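Twin-arginine translocation pathway signal (Rhodoferax ferrireducens, PDB 5IM2) probably serves as the extracytoplasmic solute-binding protein of a TRAP transporter, binding aromatic carboxylates such as benzoate. Local coordinates at residues 110-116 and 261-267; 128-134 and 353-358; 180-186 and 328-332. All coordinates share one frame; numbering follows the deposited sequence. Where two conformers were deposited one is given.

Contact 1. Residues 110-116 and 261-267; sequences DIIWTIP and ATFVLAM. With BEZ (benzoic acid), chain B.
I112 pairs with A266 and T114 with V264 where strand 111-114 runs antiparallel to strand 262-267, inside the five-stranded mixed sheet of one lobe of this TRAP solute-binding protein, between strands 49-55 and 161-167. These two hydrogen-bonded pairs fix the register. I112 and A266 each give an N-H to the other's carbonyl, I112 N reaching A266 O at 2.9 Å, and T114 and V264 do the same, with V264 N to T114 O also 2.9 Å. I111-M267 and W113-L265 are non-hydrogen-bonded pairs, where CA-H groups lean on carbonyls: M267 CA lies 3.1 Å from D110 O.

Apolar side chains cover both faces of the ladder. On the face of I111, W113, L265 and M267, I111 and L265 both pack on F53 of strand 49-55, and I111 CG2 meets L265 CD1 at 3.7 Å. On the other, I112, T114 and A266 pack on helix 100-106, their small or beta-branched side chains suiting a strand close under a helix; V264 packs on V162 and L165 of strand 161-167.

Aromatic packing takes over toward the ligand. The six-membered ring of W113 and the ring of F263 are nearly parallel, planes 13° apart, but slid so that they barely overlap. W113 CG is anti to the backbone N (chi1 -177°), which carries the indole across the strand to F263, while NE1 is hydrogen-bonded to Q166. I115 and F263 belong to the benzoate pocket; the ligand's carboxylate is hydrogen-bonded by R192 and Y118. I115 CD1 comes within 3.5 Å of benzoate O2, and F263 presents its ring edge to the ligand, CE2 lying 3.7 Å from C3.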
# COMPACT_ATOMS: atom_id res chain seq x y z
N ASP A 110 -14.55 7.04 12.64
CA ASP A 110 -15.26 5.81 12.27
C ASP A 110 -14.54 4.96 11.22
O ASP A 110 -14.58 3.73 11.31
CB ASP A 110 -16.67 6.13 11.78
CG ASP A 110 -17.48 6.84 12.82
OD1 ASP A 110 -17.85 6.17 13.81
OD2 ASP A 110 -17.73 8.06 12.66
N ILE A 111 -13.90 5.57 10.22
CA ILE A 111 -13.27 4.82 9.13
C ILE A 111 -11.92 5.45 8.82
O ILE A 111 -11.80 6.67 8.72
CB ILE A 111 -14.15 4.80 7.85
CG1 ILE A 111 -15.47 4.11 8.14
CG2 ILE A 111 -13.40 4.13 6.71
CD1 ILE A 111 -16.49 4.35 7.03
N ILE A 112 -10.90 4.60 8.65
CA ILE A 112 -9.57 5.03 8.24
C ILE A 112 -9.11 4.19 7.05
O ILE A 112 -9.58 3.07 6.82
CB ILE A 112 -8.55 4.98 9.41
CG1 ILE A 112 -8.37 3.58 9.97
CG2 ILE A 112 -9.04 5.89 10.51
CD1 ILE A 112 -7.26 2.79 9.35
N TRP A 113 -8.16 4.76 6.29
CA TRP A 113 -7.42 4.05 5.25
C TRP A 113 -5.95 4.29 5.53
O TRP A 113 -5.51 5.46 5.60
CB TRP A 113 -7.80 4.55 3.84
CG TRP A 113 -7.19 3.87 2.66
CD1 TRP A 113 -7.67 2.77 2.01
CD2 TRP A 113 -6.03 4.29 1.94
NE1 TRP A 113 -6.86 2.47 0.93
CE2 TRP A 113 -5.87 3.40 0.85
CE3 TRP A 113 -5.12 5.34 2.09
CZ2 TRP A 113 -4.83 3.51 -0.06
CZ3 TRP A 113 -4.09 5.45 1.20
CH2 TRP A 113 -3.96 4.56 0.12
N THR A 114 -5.21 3.22 5.76
CA THR A 114 -3.81 3.33 6.17
C THR A 114 -3.00 2.15 5.63
O THR A 114 -3.55 1.18 5.11
CB THR A 114 -3.69 3.41 7.70
OG1 THR A 114 -2.39 3.92 8.07
CG2 THR A 114 -3.91 2.02 8.36
N ILE A 115 -1.68 2.27 5.76
CA ILE A 115 -0.76 1.15 5.55
C ILE A 115 -0.54 0.46 6.90
O ILE A 115 0.01 1.09 7.82
CB ILE A 115 0.56 1.64 4.95
CG1 ILE A 115 0.32 2.18 3.53
CG2 ILE A 115 1.62 0.54 4.95
CD1 ILE A 115 1.55 2.64 2.73
N PRO A 116 -0.94 -0.82 7.06
CA PRO A 116 -0.67 -1.53 8.33
C PRO A 116 0.78 -1.43 8.79
O PRO A 116 1.00 -1.17 9.97
CB PRO A 116 -1.09 -2.97 8.01
CG PRO A 116 -2.17 -2.80 6.94
CD PRO A 116 -1.66 -1.68 6.09
N ALA A 261 2.98 -2.37 -1.36
CA ALA A 261 2.59 -2.19 0.02
C ALA A 261 1.10 -2.49 0.16
O ALA A 261 0.34 -2.33 -0.78
CB ALA A 261 2.90 -0.77 0.52
N THR A 262 0.71 -2.94 1.35
CA THR A 262 -0.67 -3.25 1.66
C THR A 262 -1.35 -2.09 2.36
O THR A 262 -0.73 -1.32 3.09
CB THR A 262 -0.80 -4.49 2.53
OG1 THR A 262 -0.11 -4.31 3.76
CG2 THR A 262 -0.24 -5.67 1.82
N PHE A 263 -2.65 -1.99 2.13
CA PHE A 263 -3.49 -0.98 2.72
C PHE A 263 -4.72 -1.65 3.30
O PHE A 263 -5.20 -2.65 2.75
CB PHE A 263 -3.97 0.06 1.66
CG PHE A 263 -2.85 0.78 0.98
CD1 PHE A 263 -2.15 0.17 -0.04
CD2 PHE A 263 -2.48 2.06 1.40
CE1 PHE A 263 -1.11 0.83 -0.64
CE2 PHE A 263 -1.44 2.72 0.79
CZ PHE A 263 -0.76 2.09 -0.25
N VAL A 264 -5.23 -1.07 4.38
CA VAL A 264 -6.47 -1.51 5.00
C VAL A 264 -7.44 -0.34 5.09
O VAL A 264 -7.06 0.78 5.45
CB VAL A 264 -6.22 -2.14 6.39
CG1 VAL A 264 -5.66 -1.12 7.34
CG2 VAL A 264 -7.51 -2.75 6.91
N LEU A 265 -8.72 -0.62 4.75
CA LEU A 265 -9.83 0.29 4.97
C LEU A 265 -10.58 -0.32 6.14
O LEU A 265 -11.20 -1.38 5.99
CB LEU A 265 -10.73 0.40 3.73
CG LEU A 265 -11.94 1.31 3.79
CD1 LEU A 265 -11.49 2.76 3.90
CD2 LEU A 265 -12.79 1.07 2.56
N ALA A 266 -10.46 0.30 7.30
CA ALA A 266 -10.96 -0.25 8.55
C ALA A 266 -11.99 0.66 9.23
O ALA A 266 -11.82 1.89 9.26
CB ALA A 266 -9.78 -0.51 9.50
N MET A 267 -13.02 0.04 9.83
CA MET A 267 -14.10 0.75 10.51
C MET A 267 -14.14 0.38 11.98
O MET A 267 -13.88 -0.77 12.36
CB MET A 267 -15.46 0.42 9.84
CG MET A 267 -16.57 1.29 10.31
SD MET A 267 -18.08 1.05 9.36
CE MET A 267 -19.11 2.22 10.23
C BEZ B . 3.68 4.84 0.56
O1 BEZ B . 4.68 4.33 -0.03
O2 BEZ B . 3.79 5.16 1.77
C1 BEZ B . 2.41 5.09 -0.19
C2 BEZ B . 1.32 5.64 0.47
C3 BEZ B . 0.15 5.90 -0.26
C4 BEZ B . 0.09 5.58 -1.60
C5 BEZ B . 1.18 5.01 -2.25
C6 BEZ B . 2.35 4.76 -1.53

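Contact 2. Residues 128-134 and 353-358; sequences VFELPFM and LLTTAR
V128, in a 3-10 segment, turns its side chain to helix 350-367 and spreads two methyls over A357. CG2 stands anti to the backbone N, and from there it reaches A357 CB at 3.7 Å and L354 CD1 at 3.8 Å. Alanine suits this point of the helix because its single methyl lets the 3-10 segment come close. F129 adds the far end of its ring: CZ approaches the same A357 CB at 4.1 Å, while Y148 of helix 138-152 meets the ring edge-to-face. The contact thus joins the long connection after strand 111-114 to the C-terminal helix, and W339 of helix 334-345 packs on V128 and L131 as well. L131 CD1 then meets L354 CD1 at 4.1 Å, the two leucine branches crossing at a slant. M134 closes the row with a chain bent at chi2 (-69°) and chi3 (-67°), which turns its thioether toward the helix. There the flexible methionine brings CE to 4.0 Å from A357 CB. R358 was modelled in two conformers; in one of them its CG also touches M134 CE, the two side chains cross at about a right angle, and R358 NH2 forms a salt bridge with E336.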
# COMPACT_ATOMS: atom_id res chain seq x y z
N VAL A 128 3.14 -10.67 3.95
CA VAL A 128 3.54 -11.60 2.92
C VAL A 128 3.43 -10.94 1.54
O VAL A 128 4.18 -11.27 0.61
CB VAL A 128 2.69 -12.89 3.04
CG1 VAL A 128 1.23 -12.64 2.66
CG2 VAL A 128 3.31 -14.01 2.23
N PHE A 129 2.50 -10.01 1.38
CA PHE A 129 2.26 -9.39 0.08
C PHE A 129 3.26 -8.31 -0.26
O PHE A 129 3.32 -7.87 -1.42
CB PHE A 129 0.84 -8.82 0.04
CG PHE A 129 -0.19 -9.90 -0.01
CD1 PHE A 129 -0.43 -10.59 -1.19
CD2 PHE A 129 -0.82 -10.33 1.15
CE1 PHE A 129 -1.31 -11.63 -1.21
CE2 PHE A 129 -1.71 -11.38 1.13
CZ PHE A 129 -1.95 -12.04 -0.03
N GLU A 130 4.08 -7.93 0.72
CA GLU A 130 5.14 -6.94 0.59
C GLU A 130 6.50 -7.56 0.35
O GLU A 130 7.49 -6.84 0.17
CB GLU A 130 5.19 -6.07 1.86
CG GLU A 130 3.89 -5.30 2.05
CD GLU A 130 3.85 -4.41 3.28
OE1 GLU A 130 4.75 -4.48 4.12
OE2 GLU A 130 2.88 -3.63 3.38
N LEU A 131 6.58 -8.89 0.25
CA LEU A 131 7.84 -9.57 0.00
C LEU A 131 8.26 -9.41 -1.45
O LEU A 131 7.45 -9.05 -2.32
CB LEU A 131 7.71 -11.06 0.35
CG LEU A 131 7.36 -11.38 1.81
CD1 LEU A 131 7.08 -12.82 1.95
CD2 LEU A 131 8.50 -10.98 2.72
N PRO A 132 9.52 -9.65 -1.76
CA PRO A 132 9.99 -9.33 -3.11
C PRO A 132 9.27 -10.17 -4.17
O PRO A 132 9.07 -11.38 -4.00
CB PRO A 132 11.49 -9.63 -3.05
CG PRO A 132 11.81 -9.37 -1.65
CD PRO A 132 10.65 -9.90 -0.86
N PHE A 133 8.87 -9.50 -5.25
CA PHE A 133 8.38 -10.18 -6.46
C PHE A 133 7.23 -11.15 -6.14
O PHE A 133 7.25 -12.34 -6.50
CB PHE A 133 9.54 -10.88 -7.18
CG PHE A 133 10.59 -9.91 -7.65
CD1 PHE A 133 10.39 -9.17 -8.78
CD2 PHE A 133 11.75 -9.71 -6.93
CE1 PHE A 133 11.31 -8.27 -9.21
CE2 PHE A 133 12.69 -8.80 -7.35
CZ PHE A 133 12.48 -8.08 -8.51
N MET A 134 6.22 -10.62 -5.43
CA MET A 134 4.98 -11.34 -5.12
C MET A 134 3.82 -10.98 -6.05
O MET A 134 3.05 -11.87 -6.44
CB MET A 134 4.54 -11.07 -3.68
CG MET A 134 5.40 -11.67 -2.61
SD MET A 134 5.28 -13.47 -2.56
CE MET A 134 3.61 -13.67 -2.04
N LEU A 353 1.53 -19.93 5.14
CA LEU A 353 1.05 -18.61 4.76
C LEU A 353 1.63 -18.17 3.42
O LEU A 353 0.94 -17.57 2.59
CB LEU A 353 1.39 -17.59 5.84
CG LEU A 353 0.64 -17.81 7.17
CD1 LEU A 353 1.24 -16.90 8.20
CD2 LEU A 353 -0.91 -17.57 7.05
N LEU A 354 2.91 -18.44 3.20
CA LEU A 354 3.54 -18.02 1.95
C LEU A 354 3.03 -18.85 0.77
O LEU A 354 2.78 -18.30 -0.32
CB LEU A 354 5.05 -18.13 2.07
CG LEU A 354 5.86 -17.81 0.81
CD1 LEU A 354 5.67 -16.37 0.39
CD2 LEU A 354 7.33 -18.08 1.03
N THR A 355 2.85 -20.15 0.99
CA THR A 355 2.28 -21.05 -0.01
C THR A 355 0.87 -20.60 -0.40
O THR A 355 0.53 -20.50 -1.59
CB THR A 355 2.29 -22.48 0.54
OG1 THR A 355 3.64 -22.88 0.77
CG2 THR A 355 1.69 -23.48 -0.43
N THR A 356 0.05 -20.28 0.60
CA THR A 356 -1.30 -19.83 0.30
C THR A 356 -1.25 -18.51 -0.47
O THR A 356 -2.00 -18.33 -1.44
CB THR A 356 -2.10 -19.72 1.61
OG1 THR A 356 -2.36 -21.04 2.13
CG2 THR A 356 -3.38 -18.98 1.44
N ALA A 357 -0.40 -17.57 -0.04
CA ALA A 357 -0.39 -16.26 -0.68
C ALA A 357 -0.07 -16.38 -2.17
O ALA A 357 -0.74 -15.75 -3.01
CB ALA A 357 0.59 -15.32 0.02
N ARG A 358 0.92 -17.18 -2.52
CA ARG A 358 1.25 -17.34 -3.94
C ARG A 358 0.10 -17.97 -4.69
O ARG A 358 -0.23 -17.55 -5.81
CB ARG A 358 2.53 -18.15 -4.09
CG ARG A 358 3.74 -17.36 -3.60
CD ARG A 358 5.02 -17.93 -4.11
NE ARG A 358 6.11 -16.96 -4.03
CZ ARG A 358 7.22 -17.10 -3.32
NH1 ARG A 358 7.45 -18.19 -2.58
NH2 ARG A 358 8.13 -16.13 -3.36

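Contact 3. Residues 180-186 and 328-332; sequences IKTAADL and FKRKA
F328 of helix 322-332 drives its ring into the turn of residues 180-186, which links strands 171-175 and 190-193 of the six-stranded sheet; this is the close-packed half of the contact. With CG anti to the carbonyl carbon (chi1 -78°), the ring is sent to the turn. A183 CB sits over one ring face, toward the rim and 4.2 Å from CE2, while CZ lies 3.7 Å from A183 N. At the ring edge I180 CG2 and L186 CD1 meet CZ and CE2, L186 crossing the phenyl at about a right angle. A small alanine suits the face position, letting the turn come close, and F251 of strand 247-251 adds an edge-to-face stack. Without the ring, an alanine here would probably open a gap beneath A183 and leave I180 and L186 without the ring edge they pack against.

The outer half is looser. K331, partly exposed, lays an extended chain along A183, where CD (3.8 Å) and NZ (3.6 Å) both touch A183 CB. D185 OD2 accepts from K181 N and, from above the carboxylate plane, T182 N, tying the 3-10 segment to preceding residues. No hydrogen bond links turn and helix, so their join probably rests on apolar fit around the phenyl.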
# COMPACT_ATOMS: atom_id res chain seq x y z
N ILE A 180 19.58 4.36 -11.19
CA ILE A 180 19.64 2.98 -10.70
C ILE A 180 19.47 2.06 -11.91
O ILE A 180 18.35 1.82 -12.37
CB ILE A 180 18.57 2.71 -9.64
CG1 ILE A 180 18.64 3.73 -8.49
CG2 ILE A 180 18.70 1.29 -9.12
CD1 ILE A 180 19.98 3.86 -7.87
N LYS A 181 20.57 1.54 -12.45
CA LYS A 181 20.47 0.54 -13.50
C LYS A 181 20.64 -0.87 -12.98
O LYS A 181 19.98 -1.80 -13.47
CB LYS A 181 21.51 0.81 -14.59
CG LYS A 181 21.09 1.84 -15.60
CD LYS A 181 22.14 1.92 -16.69
CE LYS A 181 21.60 2.48 -17.98
NZ LYS A 181 22.54 2.17 -19.09
N THR A 182 21.52 -1.06 -12.00
CA THR A 182 21.74 -2.34 -11.34
C THR A 182 21.68 -2.16 -9.83
O THR A 182 21.75 -1.05 -9.31
CB THR A 182 23.10 -2.94 -11.72
OG1 THR A 182 24.13 -2.10 -11.20
CG2 THR A 182 23.26 -3.03 -13.22
N ALA A 183 21.61 -3.29 -9.11
CA ALA A 183 21.55 -3.23 -7.65
C ALA A 183 22.77 -2.54 -7.05
O ALA A 183 22.65 -1.88 -6.01
CB ALA A 183 21.40 -4.64 -7.07
N ALA A 184 23.96 -2.69 -7.65
CA ALA A 184 25.13 -2.00 -7.13
C ALA A 184 24.96 -0.49 -7.09
O ALA A 184 25.64 0.18 -6.31
CB ALA A 184 26.36 -2.32 -7.97
N ASP A 185 24.08 0.07 -7.91
CA ASP A 185 23.88 1.51 -7.91
C ASP A 185 23.19 1.99 -6.65
O ASP A 185 23.19 3.19 -6.36
CB ASP A 185 23.09 1.91 -9.17
CG ASP A 185 23.92 1.77 -10.46
OD1 ASP A 185 25.15 2.01 -10.41
OD2 ASP A 185 23.36 1.46 -11.55
N LEU A 186 22.66 1.09 -5.85
CA LEU A 186 21.99 1.46 -4.60
C LEU A 186 22.92 1.49 -3.41
O LEU A 186 22.49 1.90 -2.33
CB LEU A 186 20.88 0.48 -4.29
CG LEU A 186 19.66 0.63 -5.23
CD1 LEU A 186 18.89 -0.62 -5.23
CD2 LEU A 186 18.74 1.75 -4.80
N PHE A 328 18.21 -8.54 -8.94
CA PHE A 328 17.47 -8.06 -7.78
C PHE A 328 16.84 -9.22 -7.01
O PHE A 328 16.92 -9.27 -5.77
CB PHE A 328 16.41 -7.04 -8.22
CG PHE A 328 16.96 -5.66 -8.51
CD1 PHE A 328 17.46 -5.34 -9.77
CD2 PHE A 328 16.96 -4.68 -7.54
CE1 PHE A 328 17.95 -4.07 -10.04
CE2 PHE A 328 17.43 -3.41 -7.80
CZ PHE A 328 17.94 -3.11 -9.05
N LYS A 329 16.20 -10.17 -7.71
CA LYS A 329 15.53 -11.26 -6.99
C LYS A 329 16.56 -12.13 -6.27
O LYS A 329 16.30 -12.63 -5.16
CB LYS A 329 14.71 -12.14 -7.95
CG LYS A 329 14.08 -11.42 -9.11
CD LYS A 329 13.10 -12.28 -9.90
CE LYS A 329 12.49 -11.46 -11.03
NZ LYS A 329 11.47 -12.21 -11.82
N ARG A 330 17.72 -12.31 -6.89
CA ARG A 330 18.79 -13.08 -6.28
C ARG A 330 19.25 -12.43 -4.97
O ARG A 330 19.40 -13.11 -3.95
CB ARG A 330 19.95 -13.19 -7.27
CG ARG A 330 21.03 -14.14 -6.85
CD ARG A 330 22.31 -13.89 -7.61
NE ARG A 330 22.11 -13.92 -9.05
CZ ARG A 330 22.12 -15.03 -9.78
NH1 ARG A 330 22.31 -16.22 -9.21
NH2 ARG A 330 21.95 -14.94 -11.10
N LYS A 331 19.45 -11.11 -5.00
CA LYS A 331 19.95 -10.39 -3.83
C LYS A 331 18.91 -10.32 -2.74
O LYS A 331 19.26 -10.25 -1.55
CB LYS A 331 20.38 -8.98 -4.23
CG LYS A 331 21.74 -8.89 -4.90
CD LYS A 331 22.36 -7.50 -4.75
CE LYS A 331 23.79 -7.48 -5.29
NZ LYS A 331 24.29 -6.11 -5.58
N ALA A 332 17.64 -10.37 -3.11
CA ALA A 332 16.54 -10.17 -2.18
C ALA A 332 15.90 -11.47 -1.73
O ALA A 332 14.93 -11.43 -0.96
CB ALA A 332 15.48 -9.29 -2.84

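Contact 1 is deep in the core and relies on backbone hydrogen bonds within a sheet, supplemented by aromatic and aliphatic packing and ending at the ligand. Contact 2 is also largely buried but joins a loop to a helix through side chains alone, with charge appearing at R358 on its exposed side. Contact 3, farthest from the chain's centre and partly buried, likewise has no hydrogen bond between its segments and concentrates on one phenylalanine. Contact 2 links the others: E130 OE2 probably accepts a hydrogen bond from T262 N, while F133 packs on K329 and F328. Contacts 1 and 3 do not touch, their nearest atoms being about 14 Å apart.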